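Local coordinates for protein ketosynthase (Streptomyces sp. MSC090213JE08, PDB 6KXD) that probably catalyses the decarboxylative condensation of a fatty acyl-[ACP] with malonyl-[ACP] to a 3-oxoacyl-[ACP] as the ketosynthase of a highly reducing type II polyketide synthase, at residues A[295-300]-A[326-331]; A[30-35]-A[355-360]; A[279-284]-A[318-323]; A[220-225]-A[307-312]. One frame throughout, in Å; residues are numbered along the deposited sequence.

How a layered fold matches chemistry to place can be read from four contacts of one chain. Interaction 1 is buried and joins two parallel strands by backbone hydrogen bonds and a bridging water. Interaction 4, also buried, replaces those regular bonds with a single carboxylate grip on a turn. Interactions 3 and 4 both use helix 306-320, which is also the connection between the strands of interaction 1. Interaction 3 lies partly at the surface, where aliphatic packing gives way to an arginine laid over the helix end. Interaction 2, largely buried, has no hydrogen bond across it and rests on aliphatic, aromatic and proline packing; its I358 packs onto F297 and V328 of interaction 1.

Interaction 1 of 4, residues A[295-300]-A[326-331]; sequences IDFISA and RTVAVK
I298 and T327 face each other across two parallel strands, their side chains lying side by side and pointing the same way. The I298 chain, with CG1 beside its own backbone N (chi1 -59°), carries CD1 to 3.6 Å from T327 OG1. That hydroxyl is hydrogen-bonded to P325 O, and the isoleucine contact with it is plain packing. The other branch, T327 CG2, turns to the A300 methyl, CG2 to CB 3.7 Å. Beneath these side chains the backbones are tied by three nearly straight bonds: I298 N to R326 O at 2.9 Å, V328 N to I298 O at 2.9 Å and A300 N to V328 O at 2.7 Å. This is the strand pairing of a beta-alpha-beta crossover, in which helix 306-320 links strands 297-299 and 326-328 and packs on the I298 and T327 face. On the other face, next to helix 341-355, F297 and V328 cross obliquely. F297 CG sits between the backbone N and the carbonyl carbon (chi1 77°), which leans the ring forward along its own strand, where CE2 lies 3.8 Å from V328 CG2. Beyond the A300 N bond, water 1 bridges the two segments: it donates to S299 OG at 2.7 Å and accepts from V330 N at 3.0 Å. S299 OG is also hydrogen-bonded to N390 OD1.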
loop_
_atom_site.group_PDB
_atom_site.type_symbol
_atom_site.label_atom_id
_atom_site.label_comp_id
_atom_site.label_asym_id
_atom_site.label_seq_id
_atom_site.Cartn_x
_atom_site.Cartn_y
_atom_site.Cartn_z
ATOM N N ILE A 295 -6.626 24.883 -13.950
ATOM C CA ILE A 295 -5.552 24.504 -13.023
ATOM C C ILE A 295 -4.606 25.696 -12.815
ATOM O O ILE A 295 -3.988 26.203 -13.747
ATOM C CB ILE A 295 -4.802 23.252 -13.509
ATOM C CG1 ILE A 295 -5.730 22.030 -13.594
ATOM C CG2 ILE A 295 -3.570 23.023 -12.638
ATOM C CD1 ILE A 295 -6.384 21.620 -12.291
ATOM N N ASP A 296 -4.470 26.114 -11.553
ATOM C CA ASP A 296 -3.670 27.272 -11.190
ATOM C C ASP A 296 -2.195 26.908 -11.135
ATOM O O ASP A 296 -1.375 27.671 -11.596
ATOM C CB ASP A 296 -4.213 27.892 -9.907
ATOM C CG ASP A 296 -5.601 28.426 -10.200
ATOM O OD1 ASP A 296 -5.734 29.108 -11.246
ATOM O OD2 ASP A 296 -6.544 28.070 -9.470
ATOM N N PHE A 297 -1.855 25.752 -10.557
ATOM C CA PHE A 297 -0.503 25.230 -10.680
ATOM C C PHE A 297 -0.523 23.706 -10.465
ATOM O O PHE A 297 -1.472 23.142 -9.952
ATOM C CB PHE A 297 0.492 25.953 -9.755
ATOM C CG PHE A 297 0.446 25.580 -8.295
ATOM C CD1 PHE A 297 -0.488 26.151 -7.450
ATOM C CD2 PHE A 297 1.298 24.612 -7.781
ATOM C CE1 PHE A 297 -0.537 25.800 -6.111
ATOM C CE2 PHE A 297 1.234 24.239 -6.447
ATOM C CZ PHE A 297 0.337 24.856 -5.607
ATOM N N ILE A 298 0.545 23.083 -10.941
ATOM C CA ILE A 298 0.841 21.698 -10.724
ATOM C C ILE A 298 1.919 21.643 -9.663
ATOM O O ILE A 298 2.961 22.314 -9.794
ATOM C CB ILE A 298 1.301 21.040 -12.033
ATOM C CG1 ILE A 298 0.222 21.157 -13.104
ATOM C CG2 ILE A 298 1.756 19.602 -11.778
ATOM C CD1 ILE A 298 0.710 20.958 -14.525
ATOM N N SER A 299 1.659 20.862 -8.611
ATOM C CA SER A 299 2.681 20.376 -7.711
ATOM C C SER A 299 3.244 19.090 -8.337
ATOM O O SER A 299 2.576 18.030 -8.355
ATOM C CB SER A 299 2.131 20.111 -6.323
ATOM O OG SER A 299 3.081 19.400 -5.536
ATOM N N ALA A 300 4.433 19.217 -8.913
ATOM C CA ALA A 300 5.065 18.209 -9.709
ATOM C C ALA A 300 5.610 17.103 -8.809
ATOM O O ALA A 300 5.935 17.356 -7.670
ATOM C CB ALA A 300 6.166 18.813 -10.531
ATOM N N ARG A 326 1.917 26.877 -14.142
ATOM C CA ARG A 326 3.114 26.877 -13.350
ATOM C C ARG A 326 3.249 25.507 -12.683
ATOM O O ARG A 326 2.272 24.981 -12.188
ATOM C CB ARG A 326 3.058 27.983 -12.294
ATOM C CG ARG A 326 3.370 29.356 -12.872
ATOM C CD ARG A 326 3.007 30.499 -11.958
ATOM N NE ARG A 326 1.574 30.701 -11.872
ATOM C CZ ARG A 326 1.015 31.755 -11.288
ATOM N NH1 ARG A 326 1.788 32.724 -10.825
ATOM N NH2 ARG A 326 -0.302 31.835 -11.165
ATOM N N THR A 327 4.464 24.980 -12.688
ATOM C CA THR A 327 4.754 23.643 -12.286
ATOM C C THR A 327 5.936 23.713 -11.317
ATOM O O THR A 327 7.051 23.965 -11.693
ATOM C CB THR A 327 5.003 22.755 -13.515
ATOM O OG1 THR A 327 3.799 22.716 -14.275
ATOM C CG2 THR A 327 5.471 21.362 -13.149
ATOM N N VAL A 328 5.656 23.417 -10.053
ATOM C CA VAL A 328 6.592 23.557 -8.985
ATOM C C VAL A 328 6.877 22.196 -8.349
ATOM O O VAL A 328 6.041 21.287 -8.402
ATOM C CB VAL A 328 6.046 24.540 -7.935
ATOM C CG1 VAL A 328 5.531 25.803 -8.597
ATOM C CG2 VAL A 328 4.970 23.928 -7.052
ATOM N N ALA A 329 8.054 22.103 -7.737
ATOM C CA ALA A 329 8.579 20.885 -7.143
ATOM C C ALA A 329 8.918 21.122 -5.660
ATOM O O ALA A 329 10.010 21.512 -5.309
ATOM C CB ALA A 329 9.761 20.392 -7.928
ATOM N N VAL A 330 7.973 20.746 -4.789
ATOM C CA VAL A 330 8.084 20.785 -3.321
ATOM C C VAL A 330 9.286 19.990 -2.820
ATOM O O VAL A 330 9.869 20.329 -1.786
ATOM C CB VAL A 330 6.757 20.285 -2.707
ATOM C CG1 VAL A 330 6.840 20.064 -1.202
ATOM C CG2 VAL A 330 5.626 21.238 -3.039
ATOM N N LYS A 331 9.699 18.940 -3.551
ATOM C CA LYS A 331 10.841 18.142 -3.163
ATOM C C LYS A 331 12.148 18.950 -3.241
ATOM O O LYS A 331 13.173 18.516 -2.724
ATOM C CB LYS A 331 10.978 16.903 -4.055
ATOM C CG LYS A 331 9.854 15.879 -3.894
ATOM C CD LYS A 331 10.060 14.656 -4.733
ATOM C CE LYS A 331 8.950 13.641 -4.552
ATOM N NZ LYS A 331 7.671 14.173 -5.058
HETATM O O HOH W 1 5.747 18.939 -5.707
HETATM O O HOH W 2 8.709 17.886 -6.234
#

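Interaction 2 of 4, residues A[30-35]-A[355-360]; sequences AGLRAG and HGFIPP
With CG held between its backbone N and carbonyl carbon (chi1 78°), the F357 side chain reaches out to the last turn of helix 24-34, where R33, its CG beside its own backbone N and so set over the ring, crosses it at about a right angle. The touching atom of the arginine is an aliphatic one. R33 CG stands 3.6 Å from the centroid of the F357 ring and only 2° off its normal, a nearly central CH-pi contact, while the guanidinium plane is turned 83° against the ring. L32 comes in obliquely, CB 4.0 Å from F357 CE1, and the same CB also meets P359 CB at 4.3 Å. Further along, P360 packs against the helix end: its CD lies 3.2 Å from L32 O and its CG 3.9 Å from G35 CA, where a positive phi closes the helix in a Schellman motif. With a serine in place of F357 the ring would be gone, and R33 CG and L32 CB would probably lose their aromatic partner. The contact thus fastens the C-terminal end of helix 24-34 to the short strand 357-358 that follows helix 341-355; M333 of helix 331-334 packs on L32, P359 and P360, and F297 of strand 297-299 touches P359.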
loop_
_atom_site.group_PDB
_atom_site.type_symbol
_atom_site.label_atom_id
_atom_site.label_comp_id
_atom_site.label_asym_id
_atom_site.label_seq_id
_atom_site.Cartn_x
_atom_site.Cartn_y
_atom_site.Cartn_z
ATOM N N ALA A 30 4.876 27.869 6.829
ATOM C CA ALA A 30 5.997 28.829 6.919
ATOM C C ALA A 30 7.120 28.329 6.017
ATOM O O ALA A 30 7.610 29.082 5.179
ATOM C CB ALA A 30 6.509 28.988 8.338
ATOM N N GLY A 31 7.504 27.059 6.215
ATOM C CA GLY A 31 8.607 26.443 5.487
ATOM C C GLY A 31 8.377 26.536 3.995
ATOM O O GLY A 31 9.297 26.876 3.248
ATOM N N LEU A 32 7.128 26.297 3.577
ATOM C CA LEU A 32 6.796 26.234 2.172
ATOM C C LEU A 32 6.941 27.633 1.568
ATOM O O LEU A 32 7.463 27.778 0.468
ATOM C CB LEU A 32 5.366 25.756 1.959
ATOM C CG LEU A 32 5.111 24.269 2.179
ATOM C CD1 LEU A 32 3.610 24.023 2.161
ATOM C CD2 LEU A 32 5.832 23.417 1.146
ATOM N N ARG A 33 6.406 28.629 2.280
ATOM C CA ARG A 33 6.448 30.037 1.849
ATOM C C ARG A 33 7.892 30.552 1.857
ATOM O O ARG A 33 8.229 31.446 1.054
ATOM C CB ARG A 33 5.503 30.888 2.709
ATOM C CG ARG A 33 4.047 30.791 2.280
ATOM C CD ARG A 33 3.062 31.284 3.328
ATOM N NE ARG A 33 3.046 32.735 3.401
ATOM C CZ ARG A 33 3.704 33.451 4.300
ATOM N NH1 ARG A 33 3.784 34.773 4.174
ATOM N NH2 ARG A 33 4.306 32.838 5.304
ATOM N N ALA A 34 8.729 29.990 2.733
ATOM C CA ALA A 34 10.089 30.440 2.939
ATOM C C ALA A 34 11.068 29.861 1.925
ATOM O O ALA A 34 12.185 30.347 1.819
ATOM C CB ALA A 34 10.556 30.091 4.328
ATOM N N GLY A 35 10.713 28.774 1.244
ATOM C CA GLY A 35 11.747 28.067 0.517
ATOM C C GLY A 35 12.736 27.436 1.469
ATOM O O GLY A 35 13.884 27.192 1.130
ATOM N N HIS A 355 -4.151 29.723 1.426
ATOM C CA HIS A 355 -3.344 30.900 1.773
ATOM C C HIS A 355 -2.963 31.710 0.525
ATOM O O HIS A 355 -2.286 32.714 0.651
ATOM C CB HIS A 355 -2.116 30.483 2.595
ATOM C CG HIS A 355 -2.499 29.948 3.929
ATOM N ND1 HIS A 355 -3.016 30.761 4.919
ATOM C CD2 HIS A 355 -2.544 28.681 4.410
ATOM C CE1 HIS A 355 -3.323 30.020 5.968
ATOM N NE2 HIS A 355 -3.036 28.749 5.681
ATOM N N GLY A 356 -3.426 31.287 -0.658
ATOM C CA GLY A 356 -3.264 32.040 -1.897
ATOM C C GLY A 356 -1.794 32.225 -2.239
ATOM O O GLY A 356 -1.362 33.313 -2.589
ATOM N N PHE A 357 -1.017 31.137 -2.156
ATOM C CA PHE A 357 0.380 31.161 -2.596
ATOM C C PHE A 357 0.743 29.905 -3.397
ATOM O O PHE A 357 0.040 28.912 -3.383
ATOM C CB PHE A 357 1.321 31.307 -1.409
ATOM C CG PHE A 357 1.554 30.047 -0.624
ATOM C CD1 PHE A 357 2.617 29.211 -0.927
ATOM C CD2 PHE A 357 0.743 29.731 0.450
ATOM C CE1 PHE A 357 2.845 28.068 -0.179
ATOM C CE2 PHE A 357 0.987 28.597 1.209
ATOM C CZ PHE A 357 2.025 27.759 0.877
ATOM N N ILE A 358 1.872 30.004 -4.097
ATOM C CA ILE A 358 2.441 28.927 -4.843
ATOM C C ILE A 358 3.850 28.743 -4.316
ATOM O O ILE A 358 4.679 29.659 -4.392
ATOM C CB ILE A 358 2.433 29.185 -6.358
ATOM C CG1 ILE A 358 1.034 29.438 -6.906
ATOM C CG2 ILE A 358 3.103 28.020 -7.078
ATOM C CD1 ILE A 358 1.053 29.815 -8.364
ATOM N N PRO A 359 4.158 27.565 -3.728
ATOM C CA PRO A 359 5.443 27.346 -3.098
ATOM C C PRO A 359 6.469 27.226 -4.207
ATOM O O PRO A 359 6.116 26.836 -5.326
ATOM C CB PRO A 359 5.267 26.033 -2.334
ATOM C CG PRO A 359 4.218 25.293 -3.126
ATOM C CD PRO A 359 3.294 26.377 -3.638
ATOM N N PRO A 360 7.746 27.545 -3.911
ATOM C CA PRO A 360 8.780 27.607 -4.941
ATOM C C PRO A 360 9.480 26.284 -5.239
ATOM O O PRO A 360 9.582 25.412 -4.358
ATOM C CB PRO A 360 9.850 28.531 -4.340
ATOM C CG PRO A 360 9.698 28.335 -2.841
ATOM C CD PRO A 360 8.252 27.940 -2.588
#

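Interaction 3 of 4, residues A[279-284]-A[318-323]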
loop_
_atom_site.group_PDB
_atom_site.type_symbol
_atom_site.label_atom_id
_atom_site.label_comp_id
_atom_site.label_asym_id
_atom_site.label_seq_id
_atom_site.Cartn_x
_atom_site.Cartn_y
_atom_site.Cartn_z
ATOM N N ARG A 279 -1.715 10.112 -18.870
ATOM C CA ARG A 279 -2.999 9.429 -18.653
ATOM C C ARG A 279 -3.526 9.722 -17.248
ATOM O O ARG A 279 -4.672 9.923 -17.060
ATOM C CB ARG A 279 -2.839 7.924 -18.882
ATOM C CG ARG A 279 -3.180 7.480 -20.296
ATOM C CD ARG A 279 -3.295 5.960 -20.446
ATOM N NE ARG A 279 -3.607 5.248 -19.202
ATOM C CZ ARG A 279 -4.829 5.071 -18.692
ATOM N NH1 ARG A 279 -5.917 5.469 -19.340
ATOM N NH2 ARG A 279 -4.948 4.498 -17.510
ATOM N N GLY A 280 -2.650 9.633 -16.258
ATOM C CA GLY A 280 -3.011 9.914 -14.879
ATOM C C GLY A 280 -3.542 11.321 -14.701
ATOM O O GLY A 280 -4.570 11.535 -14.077
ATOM N N ILE A 281 -2.850 12.283 -15.308
ATOM C CA ILE A 281 -3.300 13.681 -15.229
ATOM C C ILE A 281 -4.697 13.770 -15.852
ATOM O O ILE A 281 -5.599 14.313 -15.242
ATOM C CB ILE A 281 -2.275 14.636 -15.874
ATOM C CG1 ILE A 281 -0.944 14.594 -15.134
ATOM C CG2 ILE A 281 -2.822 16.056 -15.934
ATOM C CD1 ILE A 281 0.180 15.337 -15.824
ATOM N N ARG A 282 -4.875 13.187 -17.046
ATOM C CA ARG A 282 -6.142 13.331 -17.735
ATOM C C ARG A 282 -7.256 12.673 -16.929
ATOM O O ARG A 282 -8.353 13.179 -16.880
ATOM C CB ARG A 282 -6.117 12.740 -19.147
ATOM C CG ARG A 282 -5.182 13.452 -20.107
ATOM C CD ARG A 282 -5.264 12.872 -21.513
ATOM N NE ARG A 282 -4.151 13.301 -22.353
ATOM C CZ ARG A 282 -4.143 14.409 -23.071
ATOM N NH1 ARG A 282 -5.137 15.275 -22.967
ATOM N NH2 ARG A 282 -3.151 14.636 -23.911
ATOM N N LEU A 283 -6.969 11.518 -16.315
ATOM C CA LEU A 283 -7.975 10.810 -15.504
ATOM C C LEU A 283 -8.406 11.653 -14.303
ATOM O O LEU A 283 -9.604 11.735 -13.952
ATOM C CB LEU A 283 -7.387 9.469 -15.071
ATOM C CG LEU A 283 -7.399 8.392 -16.150
ATOM C CD1 LEU A 283 -6.498 7.226 -15.762
ATOM C CD2 LEU A 283 -8.821 7.915 -16.417
ATOM N N ALA A 284 -7.425 12.311 -13.695
ATOM C CA ALA A 284 -7.631 13.132 -12.567
ATOM C C ALA A 284 -8.503 14.343 -12.929
ATOM O O ALA A 284 -9.454 14.702 -12.207
ATOM C CB ALA A 284 -6.293 13.559 -12.017
ATOM N N ASP A 318 2.175 17.516 -22.892
ATOM C CA ASP A 318 1.224 16.726 -23.666
ATOM C C ASP A 318 -0.209 17.071 -23.284
ATOM O O ASP A 318 -1.056 17.201 -24.157
ATOM C CB ASP A 318 1.353 15.220 -23.465
ATOM C CG ASP A 318 2.489 14.589 -24.230
ATOM O OD1 ASP A 318 3.085 15.287 -25.078
ATOM O OD2 ASP A 318 2.768 13.401 -23.957
ATOM N N VAL A 319 -0.492 17.168 -21.979
ATOM C CA VAL A 319 -1.822 17.286 -21.539
ATOM C C VAL A 319 -2.318 18.730 -21.696
ATOM O O VAL A 319 -3.485 18.959 -21.960
ATOM C CB VAL A 319 -1.962 16.824 -20.076
ATOM C CG1 VAL A 319 -3.282 17.275 -19.490
ATOM C CG2 VAL A 319 -1.777 15.315 -19.971
ATOM N N TYR A 320 -1.450 19.691 -21.425
ATOM C CA TYR A 320 -1.877 21.067 -21.268
ATOM C C TYR A 320 -1.625 21.871 -22.540
ATOM O O TYR A 320 -2.036 23.005 -22.597
ATOM C CB TYR A 320 -1.162 21.728 -20.089
ATOM C CG TYR A 320 -1.745 21.320 -18.762
ATOM C CD1 TYR A 320 -2.785 22.042 -18.200
ATOM C CD2 TYR A 320 -1.304 20.186 -18.095
ATOM C CE1 TYR A 320 -3.356 21.666 -16.998
ATOM C CE2 TYR A 320 -1.858 19.806 -16.887
ATOM C CZ TYR A 320 -2.888 20.543 -16.339
ATOM O OH TYR A 320 -3.461 20.203 -15.151
ATOM N N GLY A 321 -0.946 21.260 -23.511
ATOM C CA GLY A 321 -0.323 22.010 -24.594
ATOM C C GLY A 321 0.877 22.796 -24.095
ATOM O O GLY A 321 1.342 22.638 -22.948
ATOM N N ASP A 322 1.342 23.708 -24.947
ATOM C CA ASP A 322 2.661 24.286 -24.839
ATOM C C ASP A 322 2.642 25.512 -23.907
ATOM O O ASP A 322 3.712 26.059 -23.597
ATOM C CB ASP A 322 3.219 24.483 -26.253
ATOM C CG ASP A 322 3.358 23.156 -27.002
ATOM O OD1 ASP A 322 3.795 22.172 -26.385
ATOM O OD2 ASP A 322 3.036 23.110 -28.211
ATOM N N ALA A 323 1.457 25.879 -23.391
ATOM C CA ALA A 323 1.313 26.820 -22.247
ATOM C C ALA A 323 0.747 26.115 -21.007
ATOM O O ALA A 323 -0.326 26.464 -20.506
ATOM C CB ALA A 323 0.451 27.988 -22.654
#
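R282 and V319 mark the closest backbone approach, their CA atoms 7.0 Å apart, where the middle of helix 274-288 passes the last turn of helix 306-320 just before G321 leaves helical geometry with a positive phi. Both helices belong to the thiolase-like alpha/beta fold, in which layers of helices cover the sheets; here I281 rests on V401 of strand 398-405 and Y320 on I298 of strand 297-299, placing the two helices side by side over the same sheet. V319 is the wedge between them. Its two methyls diverge: CG1, anti to the backbone N (chi1 165°), meets I281 CG2 at 3.8 Å, while CG2 faces R282, 3.9 Å from that residue's CG. A278 and L285 of helix 274-288 also pack on V319, giving it neighbours a turn before and a turn after. The I281 branch is shared, since CG2 also lies 4.0 Å from Y320 CE2, approaching the ring obliquely while the two side chains cross at about a right angle. The ring's hydroxyl is bonded to Q389 OE1, which ties its far end to strand 387-394. D318 directs its carboxylate elsewhere, into a salt bridge with R274. Toward solvent, the chemistry changes. The R282 chain runs extended from CG to NE and comes at V319 from the opposite direction, passing alongside the valine with its aliphatic part. Its guanidinium then lies flat above the helix end, with V319 CA 3.6 Å over one face and offset toward the rim.

Interaction 4 of 4, residues A[220-225]-A[307-312]; sequences RPFDKD and ANDKTE
D309 reaches from helix 306-320 into the turn of segment 220-225, and its atoms meet that turn one after another. CB touches the F222 ring, 3.7 Å from CD1. One bond further, CG lies over a face of that ring, 4.2 Å above its plane and offset toward the rim, with the carboxylate and ring planes 35° apart. At the tip the two oxygens part company. D309 OD2 accepts F222 N at 3.0 Å, the donor standing above the carboxylate plane rather than in it (48° out), and P221 CA sits 3.3 Å from the same oxygen. R226 NE adds a long, weak ion pair. D309 OD1 uses its anti lone pair for N308 ND2 at 2.8 Å and also accepts from G304 N. The N308 amide is shared in turn, its ND2 also donating to E312 OE2 at 3.2 Å. Replacing the D309 carboxylate by an alanine is likely to deprive F222 N, in the buried turn, and G304 N of their shared acceptor. Residues 220-223 form a type II turn, in which the P221 backbone orients the 221-222 peptide so that the F222 N-H faces the carboxylate; F222 itself has positive phi (75°). E312 takes H301 N and G302 N with its two oxygens, so carboxylates from successive helical turns hold the residues just before the helix. Those residues form the HGTGT sequence characteristic of beta-ketoacyl synthases.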
loop_
_atom_site.group_PDB
_atom_site.type_symbol
_atom_site.label_atom_id
_atom_site.label_comp_id
_atom_site.label_asym_id
_atom_site.label_seq_id
_atom_site.Cartn_x
_atom_site.Cartn_y
_atom_site.Cartn_z
ATOM N N ARG A 220 17.734 20.180 -7.327
ATOM C CA ARG A 220 17.407 21.221 -8.264
ATOM C C ARG A 220 16.404 20.737 -9.298
ATOM O O ARG A 220 16.777 20.516 -10.452
ATOM C CB ARG A 220 18.677 21.685 -9.001
ATOM C CG ARG A 220 19.851 22.058 -8.116
ATOM C CD ARG A 220 20.918 22.770 -8.956
ATOM N NE ARG A 220 22.176 22.845 -8.247
ATOM C CZ ARG A 220 22.516 23.843 -7.425
ATOM N NH1 ARG A 220 21.610 24.720 -7.019
ATOM N NH2 ARG A 220 23.761 23.956 -7.014
ATOM N N PRO A 221 15.122 20.518 -8.933
ATOM C CA PRO A 221 14.123 20.072 -9.893
ATOM C C PRO A 221 13.932 21.041 -11.062
ATOM O O PRO A 221 13.687 22.247 -10.883
ATOM C CB PRO A 221 12.841 19.926 -9.057
ATOM C CG PRO A 221 13.380 19.640 -7.681
ATOM C CD PRO A 221 14.552 20.604 -7.581
ATOM N N PHE A 222 14.015 20.442 -12.247
ATOM C CA PHE A 222 13.799 21.075 -13.538
ATOM C C PHE A 222 15.002 21.956 -13.909
ATOM O O PHE A 222 14.969 22.624 -14.927
ATOM C CB PHE A 222 12.493 21.868 -13.575
ATOM C CG PHE A 222 11.278 21.018 -13.294
ATOM C CD1 PHE A 222 10.903 20.019 -14.179
ATOM C CD2 PHE A 222 10.543 21.181 -12.127
ATOM C CE1 PHE A 222 9.809 19.206 -13.922
ATOM C CE2 PHE A 222 9.442 20.373 -11.878
ATOM C CZ PHE A 222 9.080 19.393 -12.775
ATOM N N ASP A 223 16.063 21.901 -13.111
ATOM C CA ASP A 223 17.269 22.650 -13.408
ATOM C C ASP A 223 18.043 21.885 -14.481
ATOM O O ASP A 223 18.033 20.671 -14.469
ATOM C CB ASP A 223 18.115 22.831 -12.157
ATOM C CG ASP A 223 19.270 23.803 -12.327
ATOM O OD1 ASP A 223 20.296 23.382 -12.899
ATOM O OD2 ASP A 223 19.109 24.967 -11.884
ATOM N N LYS A 224 18.731 22.635 -15.352
ATOM C CA LYS A 224 19.517 22.111 -16.435
ATOM C C LYS A 224 20.642 21.221 -15.893
ATOM O O LYS A 224 20.988 20.232 -16.545
ATOM C CB LYS A 224 20.029 23.271 -17.301
ATOM C CG LYS A 224 20.690 22.881 -18.616
ATOM C CD LYS A 224 21.321 24.060 -19.364
ATOM C CE LYS A 224 21.785 23.710 -20.766
ATOM N NZ LYS A 224 23.196 23.254 -20.770
ATOM N N ASP A 225 21.195 21.515 -14.706
ATOM C CA ASP A 225 22.312 20.695 -14.169
ATOM C C ASP A 225 21.892 19.964 -12.886
ATOM O O ASP A 225 22.759 19.544 -12.120
ATOM C CB ASP A 225 23.591 21.513 -13.950
ATOM C CG ASP A 225 23.882 22.449 -15.113
ATOM O OD1 ASP A 225 24.243 21.938 -16.204
ATOM O OD2 ASP A 225 23.687 23.675 -14.937
ATOM N N ALA A 307 15.968 11.897 -15.654
ATOM C CA ALA A 307 14.831 11.226 -16.304
ATOM C C ALA A 307 13.503 11.824 -15.834
ATOM O O ALA A 307 12.663 12.195 -16.674
ATOM C CB ALA A 307 14.880 9.729 -16.067
ATOM N N ASN A 308 13.306 11.958 -14.510
ATOM C CA ASN A 308 11.986 12.226 -14.040
ATOM C C ASN A 308 11.511 13.551 -14.615
ATOM O O ASN A 308 10.405 13.645 -15.110
ATOM C CB ASN A 308 11.799 12.340 -12.523
ATOM C CG ASN A 308 10.394 12.812 -12.202
ATOM O OD1 ASN A 308 9.438 12.051 -12.375
ATOM N ND2 ASN A 308 10.227 14.078 -11.829
ATOM N N ASP A 309 12.358 14.585 -14.491
ATOM C CA ASP A 309 11.904 15.933 -14.667
ATOM C C ASP A 309 11.612 16.129 -16.165
ATOM O O ASP A 309 10.613 16.721 -16.516
ATOM C CB ASP A 309 12.887 16.915 -14.000
ATOM C CG ASP A 309 13.015 16.791 -12.479
ATOM O OD1 ASP A 309 12.217 16.073 -11.848
ATOM O OD2 ASP A 309 13.908 17.427 -11.920
ATOM N N LYS A 310 12.419 15.535 -17.040
ATOM C CA LYS A 310 12.196 15.745 -18.485
ATOM C C LYS A 310 10.946 14.964 -18.904
ATOM O O LYS A 310 10.081 15.478 -19.616
ATOM C CB LYS A 310 13.443 15.447 -19.319
ATOM C CG LYS A 310 13.989 14.032 -19.246
ATOM C CD LYS A 310 14.898 13.642 -20.415
ATOM C CE LYS A 310 15.042 12.134 -20.549
ATOM N NZ LYS A 310 16.230 11.754 -21.351
ATOM N N THR A 311 10.764 13.765 -18.345
ATOM C CA THR A 311 9.526 12.969 -18.660
ATOM C C THR A 311 8.254 13.638 -18.123
ATOM O O THR A 311 7.208 13.771 -18.782
ATOM C CB THR A 311 9.682 11.540 -18.140
ATOM O OG1 THR A 311 10.904 11.055 -18.657
ATOM C CG2 THR A 311 8.549 10.649 -18.583
ATOM N N GLU A 312 8.287 14.051 -16.858
ATOM C CA GLU A 312 7.121 14.619 -16.291
ATOM C C GLU A 312 6.717 15.922 -17.011
ATOM O O GLU A 312 5.565 16.193 -17.237
ATOM C CB GLU A 312 7.385 14.900 -14.828
ATOM C CG GLU A 312 6.142 15.354 -14.161
ATOM C CD GLU A 312 6.206 15.485 -12.655
ATOM O OE1 GLU A 312 5.124 15.609 -12.069
ATOM O OE2 GLU A 312 7.316 15.476 -12.099
#